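Local coordinates for protein 361aa long hypothetical D-aminopeptidase (Pyrococcus horikoshii, PDB 2DRH) that is of unproven function but probably acts as an aminopeptidase of the S58 (DmpA) type, at residues I10-P15 with L311-A316; I92-I97 with D113-E118. One frame throughout, in Å; residues are numbered along the deposited sequence.

In the fold
Two contacts on opposite sides of the chain's centre are described, with their own centres about 31 Å apart. Their nearest atoms lie about 14 Å from each other, so they do not touch. Contact 1 ties the N-terminal loop to helix 309-328, late in the sequence. Contact 2 falls between those two segments in the sequence and is local, joining the loop that leads into strand 96-100 to the later part of helix 104-118. The first is partly buried and the second buried. Each borders a different neighbour in the four-chain assembly: the second subunit at contact 1 and the third at contact 2. No ligand or catalytic residue is identified at either one.

Contact 1. Residues I10-P15 with L311-A316; sequences IGVFKP and LFKATA
The N-terminal loop ahead of strand 28-36 lies against helix 309-328 here, and Phe13 is the residue that meets the helix. Its ring uses the CE2 corner. Phe13 CE2 is 3.3 Å from Lys313 CD and 3.4 Å from Lys313 CG, so one corner of the ring meets the aliphatic part of the lysine. Lys313 CB sits in the plane of the ring, at its edge, whereas CD comes in obliquely. Further back, Phe13 CD2 lies 4.0 Å from Ala314 CB. Val12 adds a lighter touch, with its CG2 4.2 Å from Lys313 CD and the two side chains nearly at right angles.

The lysine leaves the helix with CG opposite the backbone N (chi1 166°), then bends at chi3 and chi4. Lys313 also makes a cation-pi contact with Tyr272 of the second subunit, and its NZ a long, weak ion pair with Asp214 of that subunit, so this helix face borders a subunit interface. The loop is held to the same helix by Glu317, whose carboxylate oxygens accept from the backbone N atoms of Val12 and Phe13.

Replacing Phe13 with an alanine would probably open a gap beside Lys313 and Ala314 and let the lysine methylenes shift. Within the helix, Leu311 O accepts from both Thr315 N and Thr315 OG1, the hydroxyl at 2.6 Å. The two donors reach it from opposite faces of the carbonyl plane, and OG1 is tilted 28° out of it. On strand 184-193, Phe13 packs on Arg190 and Ala314 on Val192.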
ATOM      1  N   ILE A  10       6.667  -6.691 -31.989  1.00 37.11           N
ATOM      2  CA  ILE A  10       5.965  -6.536 -30.723  1.00 34.49           C
ATOM      3  C   ILE A  10       5.826  -5.050 -30.442  1.00 33.35           C
ATOM      4  O   ILE A  10       6.818  -4.329 -30.376  1.00 32.64           O
ATOM      5  CB  ILE A  10       6.729  -7.214 -29.561  1.00 34.64           C
ATOM      6  CG1 ILE A  10       6.647  -8.734 -29.716  1.00 34.71           C
ATOM      7  CG2 ILE A  10       6.143  -6.786 -28.221  1.00 32.56           C
ATOM      8  CD1 ILE A  10       7.434  -9.496 -28.685  1.00 37.01           C
ATOM      9  N   GLY A  11       4.585  -4.599 -30.293  1.00 32.19           N
ATOM     10  CA  GLY A  11       4.335  -3.196 -30.029  1.00 32.44           C
ATOM     11  C   GLY A  11       4.339  -2.355 -31.292  1.00 32.42           C
ATOM     12  O   GLY A  11       4.412  -2.890 -32.402  1.00 33.55           O
ATOM     13  N   VAL A  12       4.268  -1.039 -31.124  1.00 31.26           N
ATOM     14  CA  VAL A  12       4.244  -0.117 -32.251  1.00 30.40           C
ATOM     15  C   VAL A  12       5.363   0.917 -32.179  1.00 31.11           C
ATOM     16  O   VAL A  12       5.563   1.693 -33.114  1.00 31.35           O
ATOM     17  CB  VAL A  12       2.900   0.633 -32.317  1.00 30.82           C
ATOM     18  CG1 VAL A  12       1.753  -0.360 -32.419  1.00 29.31           C
ATOM     19  CG2 VAL A  12       2.735   1.506 -31.083  1.00 30.07           C
ATOM     20  N   PHE A  13       6.084   0.945 -31.065  1.00 31.37           N
ATOM     21  CA  PHE A  13       7.177   1.898 -30.922  1.00 31.08           C
ATOM     22  C   PHE A  13       8.453   1.278 -31.455  1.00 30.85           C
ATOM     23  O   PHE A  13       8.618   0.059 -31.426  1.00 30.79           O
ATOM     24  CB  PHE A  13       7.364   2.293 -29.457  1.00 32.02           C
ATOM     25  CG  PHE A  13       6.263   3.160 -28.916  1.00 32.31           C
ATOM     26  CD1 PHE A  13       6.020   4.415 -29.461  1.00 32.68           C
ATOM     27  CD2 PHE A  13       5.468   2.724 -27.865  1.00 31.49           C
ATOM     28  CE1 PHE A  13       4.996   5.225 -28.963  1.00 33.54           C
ATOM     29  CE2 PHE A  13       4.446   3.523 -27.361  1.00 31.68           C
ATOM     30  CZ  PHE A  13       4.208   4.776 -27.911  1.00 32.20           C
ATOM     31  N   LYS A  14       9.352   2.114 -31.956  1.00 29.85           N
ATOM     32  CA  LYS A  14      10.606   1.615 -32.487  1.00 30.59           C
ATOM     33  C   LYS A  14      11.593   1.409 -31.351  1.00 30.76           C
ATOM     34  O   LYS A  14      11.598   2.154 -30.372  1.00 31.30           O
ATOM     35  CB  LYS A  14      11.188   2.598 -33.510  1.00 31.69           C
ATOM     36  CG  LYS A  14      11.481   3.982 -32.963  1.00 33.41           C
ATOM     37  CD  LYS A  14      12.129   4.865 -34.032  1.00 38.26           C
ATOM     38  CE  LYS A  14      12.520   6.237 -33.479  1.00 39.66           C
ATOM     39  NZ  LYS A  14      11.341   7.044 -33.040  1.00 41.87           N
ATOM     40  N   PRO A  15      12.436   0.378 -31.457  1.00 30.02           N
ATOM     41  CA  PRO A  15      13.424   0.105 -30.415  1.00 30.52           C
ATOM     42  C   PRO A  15      14.604   1.073 -30.493  1.00 31.41           C
ATOM     43  O   PRO A  15      14.728   1.844 -31.453  1.00 31.15           O
ATOM     44  CB  PRO A  15      13.833  -1.331 -30.709  1.00 30.86           C
ATOM     45  CG  PRO A  15      13.750  -1.387 -32.203  1.00 31.62           C
ATOM     46  CD  PRO A  15      12.441  -0.680 -32.482  1.00 30.69           C
ATOM     47  N   LEU A 311       4.730   6.390 -22.425  1.00 16.89           N
ATOM     48  CA  LEU A 311       5.757   5.715 -21.639  1.00 19.19           C
ATOM     49  C   LEU A 311       5.181   4.437 -20.996  1.00 19.66           C
ATOM     50  O   LEU A 311       5.892   3.445 -20.831  1.00 21.01           O
ATOM     51  CB  LEU A 311       6.320   6.658 -20.565  1.00 18.22           C
ATOM     52  CG  LEU A 311       7.039   7.926 -21.071  1.00 19.28           C
ATOM     53  CD1 LEU A 311       7.252   8.890 -19.924  1.00 16.96           C
ATOM     54  CD2 LEU A 311       8.373   7.565 -21.702  1.00 16.15           C
ATOM     55  N   PHE A 312       3.901   4.460 -20.635  1.00 18.78           N
ATOM     56  CA  PHE A 312       3.272   3.271 -20.048  1.00 20.84           C
ATOM     57  C   PHE A 312       3.234   2.162 -21.100  1.00 21.15           C
ATOM     58  O   PHE A 312       3.525   1.001 -20.810  1.00 19.71           O
ATOM     59  CB  PHE A 312       1.836   3.564 -19.599  1.00 17.99           C
ATOM     60  CG  PHE A 312       1.729   4.440 -18.378  1.00 19.33           C
ATOM     61  CD1 PHE A 312       2.853   4.803 -17.647  1.00 17.95           C
ATOM     62  CD2 PHE A 312       0.479   4.882 -17.945  1.00 17.06           C
ATOM     63  CE1 PHE A 312       2.734   5.591 -16.501  1.00 16.76           C
ATOM     64  CE2 PHE A 312       0.351   5.666 -16.806  1.00 13.99           C
ATOM     65  CZ  PHE A 312       1.480   6.020 -16.084  1.00 17.57           C
ATOM     66  N   LYS A 313       2.870   2.523 -22.327  1.00 22.42           N
ATOM     67  CA  LYS A 313       2.804   1.543 -23.407  1.00 23.33           C
ATOM     68  C   LYS A 313       4.193   1.021 -23.765  1.00 23.56           C
ATOM     69  O   LYS A 313       4.390  -0.190 -23.904  1.00 22.42           O
ATOM     70  CB  LYS A 313       2.142   2.154 -24.646  1.00 26.49           C
ATOM     71  CG  LYS A 313       2.339   1.329 -25.915  1.00 30.59           C
ATOM     72  CD  LYS A 313       1.567   1.897 -27.087  1.00 33.53           C
ATOM     73  CE  LYS A 313       0.077   1.727 -26.878  1.00 37.80           C
ATOM     74  NZ  LYS A 313      -0.249   0.295 -26.673  1.00 39.54           N
ATOM     75  N   ALA A 314       5.147   1.938 -23.910  1.00 21.58           N
ATOM     76  CA  ALA A 314       6.523   1.583 -24.246  1.00 20.98           C
ATOM     77  C   ALA A 314       7.102   0.629 -23.198  1.00 20.11           C
ATOM     78  O   ALA A 314       7.878  -0.261 -23.520  1.00 19.82           O
ATOM     79  CB  ALA A 314       7.388   2.857 -24.339  1.00 18.41           C
ATOM     80  N   THR A 315       6.728   0.834 -21.943  1.00 20.65           N
ATOM     81  CA  THR A 315       7.200  -0.017 -20.857  1.00 20.66           C
ATOM     82  C   THR A 315       6.686  -1.437 -21.074  1.00 20.05           C
ATOM     83  O   THR A 315       7.462  -2.390 -21.077  1.00 20.78           O
ATOM     84  CB  THR A 315       6.693   0.497 -19.488  1.00 22.08           C
ATOM     85  OG1 THR A 315       7.224   1.804 -19.247  1.00 21.42           O
ATOM     86  CG2 THR A 315       7.129  -0.449 -18.353  1.00 20.66           C
ATOM     87  N   ALA A 316       5.375  -1.568 -21.255  1.00 19.24           N
ATOM     88  CA  ALA A 316       4.765  -2.872 -21.481  1.00 19.63           C
ATOM     89  C   ALA A 316       5.417  -3.537 -22.686  1.00 20.69           C
ATOM     90  O   ALA A 316       5.684  -4.740 -22.676  1.00 19.10           O
ATOM     91  CB  ALA A 316       3.255  -2.719 -21.711  1.00 16.98           C
TER

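Contact 2. Residues I92-I97 with D113-E118; sequences IETPII and DYILEE
Apolar contacts join Thr94 and Pro95 to Ile115 and Tyr114. The tightest is methyl to methyl. Thr94 CG2 lies 3.4 Å from Ile115 CD1, closer than usual for two carbons, and Thr94 CB is 3.7 Å from the same CD1. Ile115 points CG1 away from its own carbonyl carbon (chi1 -65°) and is extended beyond it (chi2 169°), which carries CD1 out to the threonine. Beside this pair, Pro95 CG reaches Tyr114 CD2 at 4.4 Å, approaching the ring obliquely. Glu118 CG lies over one face of that ring, 3.9 Å above its plane and offset toward the rim. Tyr114 and Pro95 both pack on Ile158 of helix 151-160.

Polar bonds lie around this apolar patch. Thr94 turns its methyl to the helix, while OG1 takes part in a hydrogen bond with Leu132 N. On the helix, Asp113 OD1 forms a salt bridge with Arg147 of the third subunit.

One backbone bond belongs to the helix itself: Glu118 N donates to Tyr114 O at 3.1 Å, one turn back. The helix packs on the loop that leads into strand 96-100. Strands 96-100 and 132-136 run parallel, and helix 104-118 is the connection between them in a beta-alpha-beta unit.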
ATOM      1  N   ILE A  92      17.142   5.297  -5.510  1.00 19.81           N
ATOM      2  CA  ILE A  92      18.021   4.131  -5.592  1.00 18.05           C
ATOM      3  C   ILE A  92      19.421   4.713  -5.416  1.00 20.26           C
ATOM      4  O   ILE A  92      19.784   5.673  -6.103  1.00 18.01           O
ATOM      5  CB  ILE A  92      17.901   3.414  -6.955  1.00 18.06           C
ATOM      6  CG1 ILE A  92      16.623   2.565  -6.978  1.00 15.72           C
ATOM      7  CG2 ILE A  92      19.123   2.539  -7.200  1.00 16.87           C
ATOM      8  CD1 ILE A  92      16.432   1.762  -8.246  1.00 11.01           C
ATOM      9  N   GLU A  93      20.197   4.145  -4.492  1.00 19.02           N
ATOM     10  CA  GLU A  93      21.526   4.669  -4.183  1.00 19.15           C
ATOM     11  C   GLU A  93      22.642   3.648  -4.263  1.00 19.42           C
ATOM     12  O   GLU A  93      23.717   3.842  -3.687  1.00 17.21           O
ATOM     13  CB  GLU A  93      21.516   5.280  -2.779  1.00 21.25           C
ATOM     14  CG  GLU A  93      20.947   4.353  -1.709  1.00 20.50           C
ATOM     15  CD  GLU A  93      20.938   4.977  -0.323  1.00 22.84           C
ATOM     16  OE1 GLU A  93      20.534   6.159  -0.195  1.00 18.70           O
ATOM     17  OE2 GLU A  93      21.319   4.279   0.640  1.00 23.25           O
ATOM     18  N   THR A  94      22.383   2.564  -4.981  1.00 18.15           N
ATOM     19  CA  THR A  94      23.358   1.509  -5.123  1.00 18.05           C
ATOM     20  C   THR A  94      23.125   0.826  -6.446  1.00 19.38           C
ATOM     21  O   THR A  94      22.058   0.971  -7.044  1.00 19.70           O
ATOM     22  CB  THR A  94      23.177   0.428  -4.028  1.00 19.86           C
ATOM     23  OG1 THR A  94      21.941  -0.270  -4.256  1.00 19.38           O
ATOM     24  CG2 THR A  94      23.152   1.063  -2.626  1.00 19.09           C
ATOM     25  N   PRO A  95      24.136   0.106  -6.952  1.00 19.83           N
ATOM     26  CA  PRO A  95      23.876  -0.569  -8.220  1.00 20.74           C
ATOM     27  C   PRO A  95      22.841  -1.652  -7.894  1.00 21.99           C
ATOM     28  O   PRO A  95      22.711  -2.063  -6.736  1.00 21.13           O
ATOM     29  CB  PRO A  95      25.244  -1.138  -8.611  1.00 20.19           C
ATOM     30  CG  PRO A  95      25.982  -1.235  -7.330  1.00 22.24           C
ATOM     31  CD  PRO A  95      25.554   0.002  -6.573  1.00 20.77           C
ATOM     32  N   ILE A  96      22.102  -2.094  -8.906  1.00 22.97           N
ATOM     33  CA  ILE A  96      21.064  -3.099  -8.721  1.00 22.52           C
ATOM     34  C   ILE A  96      21.634  -4.480  -8.977  1.00 21.56           C
ATOM     35  O   ILE A  96      22.197  -4.740 -10.030  1.00 20.88           O
ATOM     36  CB  ILE A  96      19.896  -2.838  -9.673  1.00 23.12           C
ATOM     37  CG1 ILE A  96      19.491  -1.365  -9.580  1.00 22.10           C
ATOM     38  CG2 ILE A  96      18.721  -3.756  -9.321  1.00 22.95           C
ATOM     39  CD1 ILE A  96      18.440  -0.947 -10.587  1.00 24.33           C
ATOM     40  N   ILE A  97      21.466  -5.365  -8.004  1.00 20.63           N
ATOM     41  CA  ILE A  97      22.007  -6.710  -8.087  1.00 19.96           C
ATOM     42  C   ILE A  97      20.935  -7.781  -8.140  1.00 20.69           C
ATOM     43  O   ILE A  97      19.943  -7.738  -7.404  1.00 19.24           O
ATOM     44  CB  ILE A  97      22.936  -6.996  -6.870  1.00 20.91           C
ATOM     45  CG1 ILE A  97      24.021  -5.917  -6.774  1.00 20.53           C
ATOM     46  CG2 ILE A  97      23.571  -8.377  -7.001  1.00 18.82           C
ATOM     47  CD1 ILE A  97      25.004  -5.935  -7.932  1.00 21.35           C
ATOM     48  N   ASP A 113      30.648  -4.461   0.051  1.00 24.61           N
ATOM     49  CA  ASP A 113      32.095  -4.409  -0.126  1.00 25.89           C
ATOM     50  C   ASP A 113      32.419  -3.281  -1.103  1.00 26.16           C
ATOM     51  O   ASP A 113      33.295  -2.451  -0.851  1.00 25.09           O
ATOM     52  CB  ASP A 113      32.636  -5.723  -0.702  1.00 24.73           C
ATOM     53  CG  ASP A 113      32.687  -6.848   0.319  1.00 23.24           C
ATOM     54  OD1 ASP A 113      32.652  -6.570   1.537  1.00 22.22           O
ATOM     55  OD2 ASP A 113      32.785  -8.017  -0.111  1.00 21.39           O
ATOM     56  N   TYR A 114      31.703  -3.267  -2.222  1.00 25.86           N
ATOM     57  CA  TYR A 114      31.899  -2.257  -3.252  1.00 26.78           C
ATOM     58  C   TYR A 114      31.564  -0.861  -2.733  1.00 26.88           C
ATOM     59  O   TYR A 114      32.379   0.055  -2.816  1.00 26.52           O
ATOM     60  CB  TYR A 114      31.027  -2.581  -4.476  1.00 26.36           C
ATOM     61  CG  TYR A 114      31.095  -1.539  -5.582  1.00 27.22           C
ATOM     62  CD1 TYR A 114      32.229  -1.419  -6.394  1.00 26.20           C
ATOM     63  CD2 TYR A 114      30.035  -0.657  -5.798  1.00 26.25           C
ATOM     64  CE1 TYR A 114      32.305  -0.442  -7.390  1.00 24.76           C
ATOM     65  CE2 TYR A 114      30.102   0.326  -6.793  1.00 26.23           C
ATOM     66  CZ  TYR A 114      31.238   0.425  -7.584  1.00 25.94           C
ATOM     67  OH  TYR A 114      31.298   1.390  -8.563  1.00 25.02           O
ATOM     68  N   ILE A 115      30.358  -0.715  -2.193  1.00 26.98           N
ATOM     69  CA  ILE A 115      29.872   0.560  -1.675  1.00 26.34           C
ATOM     70  C   ILE A 115      30.733   1.215  -0.602  1.00 27.25           C
ATOM     71  O   ILE A 115      30.998   2.422  -0.669  1.00 26.12           O
ATOM     72  CB  ILE A 115      28.427   0.413  -1.132  1.00 28.03           C
ATOM     73  CG1 ILE A 115      27.480   0.072  -2.289  1.00 29.03           C
ATOM     74  CG2 ILE A 115      27.982   1.703  -0.442  1.00 25.89           C
ATOM     75  CD1 ILE A 115      26.090  -0.350  -1.846  1.00 32.41           C
ATOM     76  N   LEU A 116      31.164   0.441   0.390  1.00 26.93           N
ATOM     77  CA  LEU A 116      31.982   1.009   1.457  1.00 29.10           C
ATOM     78  C   LEU A 116      33.348   1.432   0.925  1.00 30.51           C
ATOM     79  O   LEU A 116      33.965   2.358   1.446  1.00 29.86           O
ATOM     80  CB  LEU A 116      32.140   0.015   2.612  1.00 27.22           C
ATOM     81  CG  LEU A 116      30.830  -0.388   3.301  1.00 27.09           C
ATOM     82  CD1 LEU A 116      31.115  -1.390   4.404  1.00 26.36           C
ATOM     83  CD2 LEU A 116      30.146   0.841   3.867  1.00 26.56           C
ATOM     84  N   GLU A 117      33.809   0.748  -0.117  1.00 31.87           N
ATOM     85  CA  GLU A 117      35.085   1.076  -0.734  1.00 34.01           C
ATOM     86  C   GLU A 117      34.987   2.442  -1.396  1.00 33.86           C
ATOM     87  O   GLU A 117      35.892   3.264  -1.281  1.00 33.28           O
ATOM     88  CB  GLU A 117      35.457   0.034  -1.792  1.00 35.92           C
ATOM     89  CG  GLU A 117      36.186  -1.170  -1.250  1.00 40.49           C
ATOM     90  CD  GLU A 117      37.485  -0.791  -0.568  1.00 43.80           C
ATOM     91  OE1 GLU A 117      38.313  -0.097  -1.204  1.00 44.28           O
ATOM     92  OE2 GLU A 117      37.678  -1.190   0.603  1.00 45.63           O
ATOM     93  N   GLU A 118      33.868   2.673  -2.077  1.00 32.86           N
ATOM     94  CA  GLU A 118      33.627   3.921  -2.793  1.00 32.51           C
ATOM     95  C   GLU A 118      33.146   5.071  -1.919  1.00 31.15           C
ATOM     96  O   GLU A 118      33.095   6.210  -2.373  1.00 30.98           O
ATOM     97  CB  GLU A 118      32.603   3.679  -3.903  1.00 34.08           C
ATOM     98  CG  GLU A 118      33.026   2.632  -4.924  1.00 37.51           C
ATOM     99  CD  GLU A 118      34.211   3.080  -5.758  1.00 38.01           C
ATOM    100  OE1 GLU A 118      35.308   3.265  -5.196  1.00 39.24           O
ATOM    101  OE2 GLU A 118      34.042   3.253  -6.981  1.00 40.67           O
TER